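Local coordinates for transcriptional regulatory protein RcsB (Escherichia coli, PDB 5I4C), which acts as the response regulator of the Rcs phosphorelay, represented here by its receiver domain, and binds regulatory DNA to control genes for capsule synthesis, biofilm formation and cell division, at residues G18-K21 / S22-I26. Sequence-based numbering, arbitrary orientation.
Sequences GIRK and SLEQI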
ATOM      1  N   GLY A  18       2.011   1.701   5.632  1.00 24.57           N
ATOM      2  CA  GLY A  18       2.081   3.135   5.222  1.00 25.81           C
ATOM      3  C   GLY A  18       1.362   4.027   6.216  1.00 24.94           C
ATOM      4  O   GLY A  18       1.885   5.040   6.651  1.00 25.72           O
ATOM      5  N   ILE A  19       0.154   3.597   6.596  1.00 23.91           N
ATOM      6  CA  ILE A  19      -0.626   4.299   7.580  1.00 25.51           C
ATOM      7  C   ILE A  19       0.119   4.381   8.927  1.00 26.53           C
ATOM      8  O   ILE A  19       0.231   5.453   9.505  1.00 27.26           O
ATOM      9  CB  ILE A  19      -2.036   3.688   7.720  1.00 25.56           C
ATOM     10  CG1 ILE A  19      -2.785   3.933   6.402  1.00 28.80           C
ATOM     11  CG2 ILE A  19      -2.752   4.369   8.886  1.00 28.22           C
ATOM     12  CD1 ILE A  19      -4.184   3.350   6.310  1.00 29.27           C
ATOM     13  N   ARG A  20       0.675   3.278   9.393  1.00 27.30           N
ATOM     14  CA  ARG A  20       1.413   3.311  10.683  1.00 30.70           C
ATOM     15  C   ARG A  20       2.625   4.292  10.612  1.00 30.35           C
ATOM     16  O   ARG A  20       2.851   5.050  11.562  1.00 30.28           O
ATOM     17  CB  ARG A  20       1.809   1.885  11.084  1.00 32.25           C
ATOM     18  CG  ARG A  20       2.679   1.726  12.300  1.00 36.95           C
ATOM     19  CD  ARG A  20       3.379   0.333  12.257  1.00 40.45           C
ATOM     20  NE  ARG A  20       2.468  -0.662  11.691  1.00 39.91           N
ATOM     21  CZ  ARG A  20       2.831  -1.656  10.860  1.00 45.52           C
ATOM     22  NH1 ARG A  20       4.124  -1.863  10.509  1.00 44.43           N
ATOM     23  NH2 ARG A  20       1.875  -2.445  10.319  1.00 42.98           N
ATOM     24  N   LYS A  21       3.359   4.287   9.499  1.00 29.44           N
ATOM     25  CA  LYS A  21       4.485   5.140   9.292  1.00 32.90           C
ATOM     26  C   LYS A  21       4.072   6.598   9.308  1.00 32.46           C
ATOM     27  O   LYS A  21       4.716   7.428   9.911  1.00 34.92           O
ATOM     28  CB  LYS A  21       5.145   4.834   7.961  1.00 36.64           C
ATOM     29  CG  LYS A  21       5.969   3.572   7.859  1.00 40.82           C
ATOM     30  CD  LYS A  21       7.059   3.451   8.939  1.00 48.09           C
ATOM     31  CE  LYS A  21       6.529   2.586  10.086  1.00 52.80           C
ATOM     32  NZ  LYS A  21       7.667   2.149  10.939  1.00 57.95           N
ATOM     33  N   SER A  22       2.939   6.907   8.732  1.00 29.99           N
ATOM     34  CA  SER A  22       2.466   8.260   8.719  1.00 32.03           C
ATOM     35  C   SER A  22       2.014   8.694  10.142  1.00 32.58           C
ATOM     36  O   SER A  22       2.354   9.789  10.651  1.00 32.67           O
ATOM     37  CB  SER A  22       1.332   8.413   7.704  1.00 32.11           C
ATOM     38  OG  SER A  22       0.704   9.656   8.045  1.00 36.50           O
ATOM     39  N   LEU A  23       1.251   7.849  10.789  1.00 29.43           N
ATOM     40  CA  LEU A  23       0.723   8.191  12.089  1.00 30.56           C
ATOM     41  C   LEU A  23       1.789   8.232  13.197  1.00 33.51           C
ATOM     42  O   LEU A  23       1.656   8.968  14.198  1.00 31.41           O
ATOM     43  CB  LEU A  23      -0.399   7.215  12.451  1.00 29.83           C
ATOM     44  CG  LEU A  23      -1.613   7.313  11.490  1.00 29.35           C
ATOM     45  CD1 LEU A  23      -2.761   6.437  11.987  1.00 29.32           C
ATOM     46  CD2 LEU A  23      -2.066   8.730  11.415  1.00 31.90           C
ATOM     47  N   GLU A  24       2.862   7.481  12.988  1.00 35.76           N
ATOM     48  CA  GLU A  24       4.021   7.557  13.908  1.00 40.23           C
ATOM     49  C   GLU A  24       4.652   8.926  13.889  1.00 38.92           C
ATOM     50  O   GLU A  24       5.377   9.226  14.806  1.00 40.75           O
ATOM     51  CB  GLU A  24       5.092   6.460  13.623  1.00 41.11           C
ATOM     52  CG  GLU A  24       4.655   5.127  14.253  1.00 45.04           C
ATOM     53  CD  GLU A  24       5.446   3.880  13.823  1.00 49.71           C
ATOM     54  OE1 GLU A  24       6.442   4.014  13.066  1.00 55.91           O
ATOM     55  OE2 GLU A  24       5.065   2.740  14.277  1.00 54.07           O
ATOM     56  N   GLN A  25       4.437   9.726  12.854  1.00 40.82           N
ATOM     57  CA  GLN A  25       4.870  11.124  12.881  1.00 44.45           C
ATOM     58  C   GLN A  25       3.963  12.073  13.716  1.00 43.09           C
ATOM     59  O   GLN A  25       4.351  13.174  14.000  1.00 42.88           O
ATOM     60  CB  GLN A  25       5.037  11.621  11.443  1.00 48.39           C
ATOM     61  CG  GLN A  25       6.047  10.841  10.618  1.00 51.13           C
ATOM     62  CD  GLN A  25       7.459  10.907  11.226  1.00 58.36           C
ATOM     63  OE1 GLN A  25       8.177  11.920  11.123  1.00 63.68           O
ATOM     64  NE2 GLN A  25       7.844   9.830  11.903  1.00 60.76           N
ATOM     65  N   ILE A  26       2.803  11.622  14.185  1.00 41.75           N
ATOM     66  CA  ILE A  26       1.838  12.460  14.881  1.00 41.58           C
ATOM     67  C   ILE A  26       1.790  12.077  16.325  1.00 42.55           C
ATOM     68  O   ILE A  26       1.303  11.008  16.692  1.00 38.21           O
ATOM     69  CB  ILE A  26       0.469  12.271  14.282  1.00 40.37           C
ATOM     70  CG1 ILE A  26       0.587  12.627  12.799  1.00 38.37           C
ATOM     71  CG2 ILE A  26      -0.571  13.109  15.035  1.00 39.82           C
ATOM     72  CD1 ILE A  26      -0.659  12.235  12.084  1.00 39.89           C
TER
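The last turns of the amphipathic helix 13-23, where I19 packs along L23 and K21 forms a salt bridge with E24, illustrate how one short stretch can serve a protein core and its surface at once. The helical bonds run from S22 N to G18 O, from L23 N to I19 O (2.9 Å) and from E24 N to R20 O (2.8 Å). Beyond them the spacing shortens from i+4 to i+3 as Q25 N hydrogen-bonds S22 O, and the chain goes on through a type I beta turn from L23 to I26. On the inner side, I19 and L23 lie alongside each other and point the same way. With CG2 of I19 anti to its own backbone N and beside the carbonyl carbon, this branch touches L23 CD1 at 3.7 Å. In the CheY-like receiver domain this helix links strands 4-9 and 29-35 of the parallel sheet: I19 touches I8 of strand 4-9 and L116 of helix 112-124, while L23 meets V6, V29, V31 and L120. S22 OG, buried between the helices, is satisfied by a hydrogen bond with P113 O. The outer side is polar. The K21 chain bends at chi2 and chi3 (-54° and 97°), which carries its amine to the E24 carboxylate. In this salt bridge NZ lies 3.1 Å from OE1, on the syn side and 23° out of the carboxylate plane. The other oxygen, OE2, rests against the aliphatic part of R20, 3.3 Å from CG, while the R20 guanidinium engages E34 in a salt bridge through NE. K21 also packs on F17 of the second subunit.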